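Local coordinates for protein lectin 2 (Agrocybe aegerita, PDB 4TQJ) that recognises non-reducing terminal N-acetylglucosamine as a sugar-binding lectin built on a beta-propeller-like ring of small antiparallel sheets, at residues 180-186 against 198-202. The protein carries 1 engineered substitution. Sequence-based numbering, arbitrary orientation.
Sequences TGNGHLD and SRNNG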
ATOM      1  N   THR A 180     -17.012 -23.744  -4.777  1.00 21.54           N
ATOM      2  CA  THR A 180     -17.873 -24.414  -3.792  1.00 21.13           C
ATOM      3  C   THR A 180     -18.486 -23.438  -2.804  1.00 23.24           C
ATOM      4  O   THR A 180     -19.478 -23.757  -2.152  1.00 29.14           O
ATOM      5  CB  THR A 180     -17.134 -25.479  -2.969  1.00 22.16           C
ATOM      6  OG1 THR A 180     -16.126 -24.851  -2.168  1.00 23.57           O
ATOM      7  CG2 THR A 180     -16.510 -26.535  -3.872  1.00 22.61           C
ATOM      8  N   GLY A 181     -17.883 -22.262  -2.674  1.00 23.96           N
ATOM      9  CA  GLY A 181     -18.377 -21.248  -1.758  1.00 24.45           C
ATOM     10  C   GLY A 181     -17.870 -21.353  -0.327  1.00 34.10           C
ATOM     11  O   GLY A 181     -18.495 -20.815   0.584  1.00 33.46           O
ATOM     12  N   ASN A 182     -16.744 -22.033  -0.112  1.00 32.23           N
ATOM     13  CA  ASN A 182     -16.216 -22.187   1.251  1.00 27.78           C
ATOM     14  C   ASN A 182     -15.001 -21.311   1.529  1.00 30.51           C
ATOM     15  O   ASN A 182     -14.281 -21.535   2.501  1.00 25.36           O
ATOM     16  CB  ASN A 182     -15.903 -23.658   1.571  1.00 29.14           C
ATOM     17  CG  ASN A 182     -14.688 -24.174   0.821  1.00 25.72           C
ATOM     18  OD1 ASN A 182     -14.194 -23.528  -0.097  1.00 24.68           O
ATOM     19  ND2 ASN A 182     -14.206 -25.349   1.206  1.00 28.33           N
ATOM     20  N   GLY A 183     -14.782 -20.316   0.672  1.00 26.10           N
ATOM     21  CA  GLY A 183     -13.697 -19.374   0.852  1.00 22.12           C
ATOM     22  C   GLY A 183     -12.346 -19.871   0.363  1.00 24.87           C
ATOM     23  O   GLY A 183     -11.409 -19.084   0.224  1.00 27.32           O
ATOM     24  N   HIS A 184     -12.245 -21.173   0.110  1.00 19.85           N
ATOM     25  CA  HIS A 184     -10.989 -21.792  -0.296  1.00 20.70           C
ATOM     26  C   HIS A 184     -10.934 -22.030  -1.805  1.00 23.59           C
ATOM     27  O   HIS A 184     -11.961 -22.282  -2.445  1.00 18.81           O
ATOM     28  CB  HIS A 184     -10.782 -23.115   0.448  1.00 22.82           C
ATOM     29  CG  HIS A 184     -10.450 -22.950   1.900  1.00 27.19           C
ATOM     30  ND1 HIS A 184     -11.330 -22.398   2.809  1.00 28.91           N
ATOM     31  CD2 HIS A 184      -9.332 -23.261   2.599  1.00 25.83           C
ATOM     32  CE1 HIS A 184     -10.767 -22.375   4.005  1.00 30.39           C
ATOM     33  NE2 HIS A 184      -9.556 -22.895   3.905  1.00 28.25           N
ATOM     34  N   LEU A 185      -9.730 -21.970  -2.370  1.00 19.16           N
ATOM     35  CA  LEU A 185      -9.554 -22.147  -3.811  1.00 19.12           C
ATOM     36  C   LEU A 185      -9.710 -23.598  -4.259  1.00 17.75           C
ATOM     37  O   LEU A 185      -8.974 -24.469  -3.810  1.00 18.34           O
ATOM     38  CB  LEU A 185      -8.184 -21.640  -4.236  1.00 18.30           C
ATOM     39  CG  LEU A 185      -7.974 -20.131  -4.146  1.00 20.03           C
ATOM     40  CD1 LEU A 185      -6.532 -19.789  -4.457  1.00 18.42           C
ATOM     41  CD2 LEU A 185      -8.916 -19.404  -5.083  1.00 22.16           C
ATOM     42  N   ASP A 186     -10.647 -23.850  -5.169  1.00 13.97           N
ATOM     43  CA  ASP A 186     -10.829 -25.195  -5.711  1.00 16.61           C
ATOM     44  C   ASP A 186     -10.085 -25.349  -7.029  1.00 16.98           C
ATOM     45  O   ASP A 186      -9.586 -24.368  -7.572  1.00 16.21           O
ATOM     46  CB  ASP A 186     -12.313 -25.472  -5.912  1.00 19.58           C
ATOM     47  CG  ASP A 186     -13.126 -25.077  -4.703  1.00 20.07           C
ATOM     48  OD1 ASP A 186     -12.789 -25.565  -3.601  1.00 19.91           O
ATOM     49  OD2 ASP A 186     -14.059 -24.259  -4.850  1.00 16.21           O
ATOM     50  N   SER A 198     -12.421 -30.117  -8.440  1.00 16.47           N
ATOM     51  CA  SER A 198     -11.998 -30.811  -7.230  1.00 17.35           C
ATOM     52  C   SER A 198     -12.077 -29.840  -6.079  1.00 18.63           C
ATOM     53  O   SER A 198     -11.336 -28.853  -6.045  1.00 18.41           O
ATOM     54  CB  SER A 198     -10.571 -31.326  -7.339  1.00 17.88           C
ATOM     55  OG  SER A 198     -10.549 -32.534  -8.051  1.00 20.20           O
ATOM     56  N   ARG A 199     -12.969 -30.125  -5.141  1.00 16.60           N
ATOM     57  CA  ARG A 199     -13.243 -29.220  -4.039  1.00 20.88           C
ATOM     58  C   ARG A 199     -12.064 -29.182  -3.096  1.00 21.80           C
ATOM     59  O   ARG A 199     -11.527 -30.222  -2.713  1.00 23.74           O
ATOM     60  CB  ARG A 199     -14.472 -29.685  -3.255  1.00 27.31           C
ATOM     61  CG  ARG A 199     -15.575 -30.252  -4.119  1.00 35.44           C
ATOM     62  CD  ARG A 199     -16.628 -30.983  -3.287  1.00 43.41           C
ATOM     63  NE  ARG A 199     -17.527 -30.044  -2.624  1.00 53.99           N
ATOM     64  CZ  ARG A 199     -18.583 -29.490  -3.211  1.00 49.55           C
ATOM     65  NH1 ARG A 199     -18.871 -29.787  -4.476  1.00 42.92           N
ATOM     66  NH2 ARG A 199     -19.348 -28.638  -2.536  1.00 45.97           N
ATOM     67  N   ASN A 200     -11.673 -27.975  -2.723  1.00 18.89           N
ATOM     68  CA  ASN A 200     -10.707 -27.773  -1.661  1.00 23.81           C
ATOM     69  C   ASN A 200     -11.420 -27.971  -0.336  1.00 21.80           C
ATOM     70  O   ASN A 200     -12.346 -27.236  -0.012  1.00 27.12           O
ATOM     71  CB  ASN A 200     -10.137 -26.361  -1.758  1.00 21.00           C
ATOM     72  CG  ASN A 200      -9.047 -26.095  -0.747  1.00 23.38           C
ATOM     73  OD1 ASN A 200      -9.060 -26.624   0.365  1.00 27.99           O
ATOM     74  ND2 ASN A 200      -8.111 -25.249  -1.120  1.00 19.14           N
ATOM     75  N   ASN A 201     -11.016 -28.982   0.423  1.00 24.42           N
ATOM     76  CA  ASN A 201     -11.717 -29.297   1.662  1.00 27.65           C
ATOM     77  C   ASN A 201     -11.493 -28.270   2.765  1.00 30.35           C
ATOM     78  O   ASN A 201     -12.334 -28.120   3.650  1.00 40.87           O
ATOM     79  CB  ASN A 201     -11.382 -30.713   2.139  1.00 32.25           C
ATOM     80  CG  ASN A 201     -12.037 -31.774   1.280  1.00 29.07           C
ATOM     81  OD1 ASN A 201     -13.226 -31.682   0.973  1.00 34.14           O
ATOM     82  ND2 ASN A 201     -11.261 -32.765   0.858  1.00 24.34           N
ATOM     83  N   GLY A 202     -10.372 -27.558   2.692  1.00 34.92           N
ATOM     84  CA  GLY A 202     -10.010 -26.566   3.692  1.00 33.86           C
ATOM     85  C   GLY A 202      -8.726 -26.925   4.418  1.00 39.17           C
ATOM     86  O   GLY A 202      -8.017 -26.056   4.943  1.00 37.31           O
TER
HETATM   87  O   HOH W   1     -14.923 -26.371   3.822  1.00 33.99           O
HETATM   88  O   HOH W   2      -8.788 -23.617   6.280  1.00 33.92           O
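Asn200 reaches into the 180-186 loop and is held there by three hydrogen bonds. Asn200 N donates to Asp186 OD1 at 2.8 Å, on the anti side of that oxygen. Asn200 ND2 donates an N-H to Leu185 O at 2.9 Å, with the acceptor in the plane of the amide. CG sits anti to the backbone N (chi1 -176°), which brings the amide alongside His184 CB, with Asn200 CG packed against it. In return, Asn182 ND2 donates to Asn200 O at 2.9 Å, almost in line with the carbonyl bond.

Further along, Gly202 CA lies over one face of the His184 imidazole in a CH-pi contact, 3.9 Å from the ring centroid and displaced toward the rim. One water joins His184 NE2 to Gly202 O, and another joins Asn182 ND2 to Asn201 O. Toward the other end of the contact, Thr180 CG2 sits over the centre of the Arg199 guanidinium, 3.7 Å from Arg199 CZ.

The second shell fixes these groups. Asp186 OD2 accepts from Thr180 N and Val179 N, so both carboxylate oxygens are engaged and the group's rotation is set. Asn182 OD1 takes His184 N in an Asx turn, and His184 ND1 bonds to Asn182 O in the ring plane; Asn200 OD1 closes a second Asx turn on Gly202 N. Asn200 ND2 also donates to Ile123 O, linking this contact to the loop after strand 117-121 in the neighbouring blade.

The arrangement ties together the loops after strands 173-177 and 195-198 of one antiparallel sheet, within an FG-GAP-like repeat of the beta-propeller.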